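PDB 3IP1: scyllo-inosose 3-dehydrogenase from Thermotoga maritima, which catalyses the NAD(+)-dependent oxidation of scyllo-inosose to 3-dehydro-scyllo-inosose, probably as a step in myo-inositol degradation. Local coordinates for residues K63-C68 / G159-Y164; G69-M74 / L95-S100. All blocks are in the same frame, centred on the assembly; numbering follows the deposited sequence.

Overall arrangement
Both contacts lie in the GroES-like catalytic domain, and all their touching residues are buried. They share a sheet: 63-68 runs off strand 57-66, and 95-100 leads into its antiparallel neighbour, strand 98-106. Contact 1 joins the first of these to the loop before strand 164-168. Its chemistry is sulfur, ring and aliphatic packing. Contact 2 joins helix 69-75, which follows strand 57-66, to the metal-binding turn. Its chemistry is mainly polar, with two waters between a carboxylate and a histidine that binds cadmium, and one apolar pair, Met74 on Leu95. The two contacts meet directly, where Gly66 N lies 2.7 Å from Glu98 O and Ala160 N lies 2.8 Å from Gly96 O.

Contact 1. Residues K63-C68 / G159-Y164; sequences KACGIC and GAFAEY
Segment 63-68 comes nearest the 159-164 loop at Cys65 and Phe161, whose CA atoms are 6.3 Å apart, and no hydrogen bond joins the two segments. Phe161 is the centre of an inverse gamma turn, in which Ala162 N makes a weak bond back to Ala160 O. The Phe161 ring carries most of the contact. Cys65 SG lies over one face of it, 3.9 Å from the ring centroid and 26° off the normal. The sulfur is therefore displaced toward the rim, near CD1 and CE1. This is a sulfur-aromatic contact. Cys65 SG is anti to its own backbone N (chi1 -166°), which lays the sulfur on the ring and also 4.0 Å from Ala160 CB. The far end of the ring reaches the next two residues, Gly66 and Ile67. Phe161 CZ is 3.5 Å from Gly66 O and 3.6 Å from Ile67 CG1. The Ile67 side chain crosses the phenyl group at about a right angle. Backbone atoms approach too: Cys65 O is 3.4 Å from Phe161 CE1. Other parts of the fold pack around the ring. Ile376 of helix 376-382 touches both Ile67 and Phe161, and Val6 and Leu95 also pack on the ring. Cys68, a zinc ligand in this enzyme, follows directly after Ile67. The thiol, methyl and aliphatic groups make this a mainly apolar junction held by van der Waals packing, with two carbonyl oxygens close to ring carbons, beside the metal site that His97 and Glu98 help to form.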
loop_
_atom_site.group_PDB
_atom_site.type_symbol
_atom_site.label_atom_id
_atom_site.label_comp_id
_atom_site.label_asym_id
_atom_site.label_seq_id
_atom_site.Cartn_x
_atom_site.Cartn_y
_atom_site.Cartn_z
ATOM N N LYS A 63 -17.632 -31.894 14.557
ATOM C CA LYS A 63 -18.938 -32.018 13.935
ATOM C C LYS A 63 -18.846 -32.288 12.441
ATOM O O LYS A 63 -19.615 -33.080 11.908
ATOM C CB LYS A 63 -19.757 -30.765 14.191
ATOM C CG LYS A 63 -20.298 -30.662 15.596
ATOM C CD LYS A 63 -21.670 -31.321 15.701
ATOM C CE LYS A 63 -21.593 -32.645 16.456
ATOM N NZ LYS A 63 -22.956 -33.243 16.718
ATOM N N ALA A 64 -17.919 -31.627 11.754
ATOM C CA ALA A 64 -17.797 -31.816 10.314
ATOM C C ALA A 64 -16.350 -31.679 9.886
ATOM O O ALA A 64 -15.591 -30.933 10.502
ATOM C CB ALA A 64 -18.695 -30.823 9.550
ATOM N N CYS A 65 -15.974 -32.397 8.829
ATOM C CA CYS A 65 -14.621 -32.319 8.271
ATOM C C CYS A 65 -14.632 -32.591 6.765
ATOM O O CYS A 65 -15.060 -33.658 6.312
ATOM C CB CYS A 65 -13.672 -33.291 8.971
ATOM S SG CYS A 65 -11.927 -32.926 8.582
ATOM N N GLY A 66 -14.154 -31.621 5.994
ATOM C CA GLY A 66 -14.098 -31.759 4.535
ATOM C C GLY A 66 -12.905 -32.565 4.090
ATOM O O GLY A 66 -11.810 -32.449 4.665
ATOM N N ILE A 67 -13.116 -33.401 3.077
ATOM C CA ILE A 67 -12.005 -34.063 2.397
ATOM C C ILE A 67 -11.404 -33.061 1.411
ATOM O O ILE A 67 -12.089 -32.587 0.516
ATOM C CB ILE A 67 -12.471 -35.345 1.628
ATOM C CG1 ILE A 67 -13.151 -36.329 2.597
ATOM C CG2 ILE A 67 -11.308 -35.979 0.858
ATOM C CD1 ILE A 67 -13.708 -37.635 1.966
ATOM N N CYS A 68 -10.115 -32.779 1.579
ATOM C CA CYS A 68 -9.356 -31.914 0.688
ATOM C C CYS A 68 -8.768 -32.761 -0.443
ATOM O O CYS A 68 -8.550 -33.965 -0.275
ATOM C CB CYS A 68 -8.237 -31.235 1.490
ATOM S SG CYS A 68 -7.183 -30.040 0.556
ATOM N N GLY A 159 -5.259 -34.991 12.992
ATOM C CA GLY A 159 -6.276 -34.099 12.484
ATOM C C GLY A 159 -7.697 -34.469 12.864
ATOM O O GLY A 159 -7.930 -35.133 13.885
ATOM N N ALA A 160 -8.653 -34.055 12.032
ATOM C CA ALA A 160 -10.050 -33.980 12.463
ATOM C C ALA A 160 -11.033 -34.992 11.882
ATOM O O ALA A 160 -12.226 -34.887 12.154
ATOM C CB ALA A 160 -10.575 -32.551 12.292
ATOM N N PHE A 161 -10.559 -35.969 11.099
ATOM C CA PHE A 161 -11.400 -37.125 10.722
ATOM C C PHE A 161 -11.449 -38.061 11.931
ATOM O O PHE A 161 -10.861 -39.148 11.938
ATOM C CB PHE A 161 -10.890 -37.855 9.478
ATOM C CG PHE A 161 -11.117 -37.107 8.185
ATOM C CD1 PHE A 161 -12.357 -36.552 7.883
ATOM C CD2 PHE A 161 -10.102 -37.007 7.244
ATOM C CE1 PHE A 161 -12.567 -35.887 6.663
ATOM C CE2 PHE A 161 -10.304 -36.317 6.022
ATOM C CZ PHE A 161 -11.542 -35.760 5.750
ATOM N N ALA A 162 -12.141 -37.608 12.965
ATOM C CA ALA A 162 -12.034 -38.198 14.275
ATOM C C ALA A 162 -13.256 -37.755 15.024
ATOM O O ALA A 162 -14.011 -36.898 14.538
ATOM C CB ALA A 162 -10.756 -37.700 14.990
ATOM N N GLU A 163 -13.454 -38.334 16.204
ATOM C CA GLU A 163 -14.539 -37.910 17.076
ATOM C C GLU A 163 -14.105 -36.684 17.885
ATOM O O GLU A 163 -14.924 -35.820 18.185
ATOM C CB GLU A 163 -14.946 -39.044 18.018
ATOM C CG GLU A 163 -15.407 -40.305 17.297
ATOM C CD GLU A 163 -15.709 -41.434 18.263
ATOM O OE1 GLU A 163 -16.782 -41.390 18.906
ATOM O OE2 GLU A 163 -14.877 -42.364 18.375
ATOM N N TYR A 164 -12.815 -36.625 18.224
ATOM C CA TYR A 164 -12.231 -35.498 18.957
ATOM C C TYR A 164 -10.882 -35.105 18.337
ATOM O O TYR A 164 -10.175 -35.952 17.780
ATOM C CB TYR A 164 -12.072 -35.811 20.471
ATOM C CG TYR A 164 -13.395 -36.115 21.175
ATOM C CD1 TYR A 164 -13.919 -37.403 21.172
ATOM C CD2 TYR A 164 -14.139 -35.102 21.802
ATOM C CE1 TYR A 164 -15.120 -37.690 21.779
ATOM C CE2 TYR A 164 -15.352 -35.385 22.418
ATOM C CZ TYR A 164 -15.834 -36.689 22.403
ATOM O OH TYR A 164 -17.035 -37.015 23.002
#

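Contact 2. Residues G69-M74 / L95-S100; sequences GSDVHM and LGHEFS. With CD (cadmium ion), chain F.
Asp71 faces Leu95, Gly96 and His97 beside the catalytic-type metal site in the GroES-like domain of a zinc-containing alcohol dehydrogenase, where the first turns of helix 69-75 lie against the turn entering strand 98-106. At the start of the helix, Ser70 points its CB toward the other segment but stops short of it. Ser70 and His73 probably belong to a charge relay, as in related enzymes. Asp71 comes next and does most of the work. Its CG is anti to the carbonyl carbon (chi1 -66°), which turns the carboxylate toward the 95-97 backbone. No direct hydrogen bond crosses the contact, and two waters bridge it instead. One donates to Asp71 OD2 at 2.8 Å and accepts from His97 N. This first water sits over one face of the imidazole, toward the rim. The other donates to Asp71 OD1 at 2.7 Å and accepts from both Gly96 N and His97 ND1. Asp71 OD2 also takes a hydrogen bond from Cys68 N, so the carboxylate links the helix start to the metal turn. The carboxylate and imidazole planes are 46° apart. Further along, Met74, present as selenomethionine, bends at chi3 (-74°). Its CE packs 3.7 Å from Leu95 CD2. Leu8 of strand 3-12 touches both side chains.

On the far side of the imidazole, NE2 and Glu98 OE2 bind the cadmium that occupies the site in this crystal, together with Glu195 and a water. Lys391 makes a salt bridge to Glu98 OE1. The water that accepts from ND1 lies in the ring plane at the edge. It probably helps to fix the ring's rotation, together with the metal bond, in which His97 NE2 meets the cadmium ion at 2.5 Å.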
loop_
_atom_site.group_PDB
_atom_site.type_symbol
_atom_site.label_atom_id
_atom_site.label_comp_id
_atom_site.label_asym_id
_atom_site.label_seq_id
_atom_site.Cartn_x
_atom_site.Cartn_y
_atom_site.Cartn_z
ATOM N N GLY A 69 -8.504 -32.140 -1.590
ATOM C CA GLY A 69 -7.717 -32.777 -2.654
ATOM C C GLY A 69 -6.365 -33.316 -2.202
ATOM O O GLY A 69 -5.902 -34.333 -2.730
ATOM N N SER A 70 -5.730 -32.643 -1.235
ATOM C CA SER A 70 -4.480 -33.118 -0.625
ATOM C C SER A 70 -4.678 -34.444 0.111
ATOM O O SER A 70 -3.780 -35.280 0.144
ATOM C CB SER A 70 -3.904 -32.073 0.343
ATOM O OG SER A 70 -3.310 -30.988 -0.348
ATOM N N ASP A 71 -5.851 -34.632 0.721
ATOM C CA ASP A 71 -6.161 -35.933 1.366
ATOM C C ASP A 71 -6.206 -37.052 0.342
ATOM O O ASP A 71 -5.586 -38.114 0.537
ATOM C CB ASP A 71 -7.481 -35.878 2.138
ATOM C CG ASP A 71 -7.412 -34.938 3.322
ATOM O OD1 ASP A 71 -6.443 -35.063 4.121
ATOM O OD2 ASP A 71 -8.318 -34.090 3.453
ATOM N N VAL A 72 -6.911 -36.791 -0.765
ATOM C CA VAL A 72 -6.966 -37.702 -1.908
ATOM C C VAL A 72 -5.555 -38.044 -2.388
ATOM O O VAL A 72 -5.215 -39.219 -2.586
ATOM C CB VAL A 72 -7.827 -37.090 -3.047
ATOM C CG1 VAL A 72 -7.861 -37.987 -4.287
ATOM C CG2 VAL A 72 -9.233 -36.812 -2.526
ATOM N N HIS A 73 -4.717 -37.020 -2.504
ATOM C CA HIS A 73 -3.373 -37.188 -3.053
ATOM C C HIS A 73 -2.375 -37.858 -2.112
ATOM O O HIS A 73 -1.413 -38.491 -2.579
ATOM C CB HIS A 73 -2.842 -35.858 -3.604
ATOM C CG HIS A 73 -3.600 -35.382 -4.806
ATOM N ND1 HIS A 73 -3.558 -34.078 -5.258
ATOM C CD2 HIS A 73 -4.435 -36.043 -5.644
ATOM C CE1 HIS A 73 -4.325 -33.959 -6.326
ATOM N NE2 HIS A 73 -4.871 -35.137 -6.580
HETATM N N MSE A 74 -2.610 -37.739 -0.802
HETATM C CA MSE A 74 -1.825 -38.499 0.167
HETATM C C MSE A 74 -2.080 -40.007 0.102
HETATM O O MSE A 74 -1.173 -40.788 0.378
HETATM C CB MSE A 74 -2.000 -37.956 1.590
HETATM C CG MSE A 74 -1.091 -36.764 1.928
HETATM SE SE MSE A 74 -1.333 -36.176 3.785
HETATM C CE MSE A 74 -3.072 -35.308 3.573
ATOM N N LEU A 95 -5.926 -38.046 9.484
ATOM C CA LEU A 95 -6.170 -37.076 8.427
ATOM C C LEU A 95 -7.321 -36.131 8.793
ATOM O O LEU A 95 -8.034 -36.357 9.778
ATOM C CB LEU A 95 -6.457 -37.791 7.095
ATOM C CG LEU A 95 -5.344 -38.670 6.500
ATOM C CD1 LEU A 95 -5.942 -39.470 5.357
ATOM C CD2 LEU A 95 -4.129 -37.829 6.006
ATOM N N GLY A 96 -7.486 -35.077 7.994
ATOM C CA GLY A 96 -8.596 -34.140 8.141
ATOM C C GLY A 96 -8.157 -32.799 8.703
ATOM O O GLY A 96 -7.592 -32.733 9.805
ATOM N N HIS A 97 -8.418 -31.729 7.948
ATOM C CA HIS A 97 -7.985 -30.387 8.355
ATOM C C HIS A 97 -8.973 -29.272 7.986
ATOM O O HIS A 97 -8.709 -28.100 8.231
ATOM C CB HIS A 97 -6.587 -30.085 7.808
ATOM C CG HIS A 97 -6.531 -30.034 6.322
ATOM N ND1 HIS A 97 -6.154 -31.110 5.558
ATOM C CD2 HIS A 97 -6.829 -29.038 5.451
ATOM C CE1 HIS A 97 -6.212 -30.783 4.277
ATOM N NE2 HIS A 97 -6.631 -29.535 4.185
ATOM N N GLU A 98 -10.111 -29.639 7.408
ATOM C CA GLU A 98 -11.138 -28.664 7.059
ATOM C C GLU A 98 -12.346 -28.890 7.954
ATOM O O GLU A 98 -13.333 -29.503 7.539
ATOM C CB GLU A 98 -11.548 -28.815 5.596
ATOM C CG GLU A 98 -10.453 -28.538 4.597
ATOM C CD GLU A 98 -10.893 -28.797 3.164
ATOM O OE1 GLU A 98 -12.057 -29.205 2.950
ATOM O OE2 GLU A 98 -10.077 -28.602 2.250
ATOM N N PHE A 99 -12.294 -28.382 9.175
ATOM C CA PHE A 99 -13.228 -28.876 10.178
ATOM C C PHE A 99 -13.829 -27.826 11.095
ATOM O O PHE A 99 -13.300 -26.718 11.229
ATOM C CB PHE A 99 -12.546 -29.948 11.027
ATOM C CG PHE A 99 -11.724 -29.389 12.162
ATOM C CD1 PHE A 99 -10.462 -28.863 11.925
ATOM C CD2 PHE A 99 -12.219 -29.403 13.462
ATOM C CE1 PHE A 99 -9.693 -28.348 12.974
ATOM C CE2 PHE A 99 -11.475 -28.897 14.521
ATOM C CZ PHE A 99 -10.203 -28.359 14.283
ATOM N N SER A 100 -14.918 -28.229 11.757
ATOM C CA SER A 100 -15.535 -27.473 12.839
ATOM C C SER A 100 -16.086 -28.449 13.902
ATOM O O SER A 100 -16.145 -29.677 13.688
ATOM C CB SER A 100 -16.669 -26.623 12.306
ATOM O OG SER A 100 -17.634 -27.498 11.735
HETATM CD CD CD F . -7.661 -27.828 2.625
HETATM O O HOH W 1 -9.246 -32.190 5.294
HETATM O O HOH W 2 -5.571 -33.792 6.299
HETATM O O HOH W 3 -7.841 -26.101 1.031
#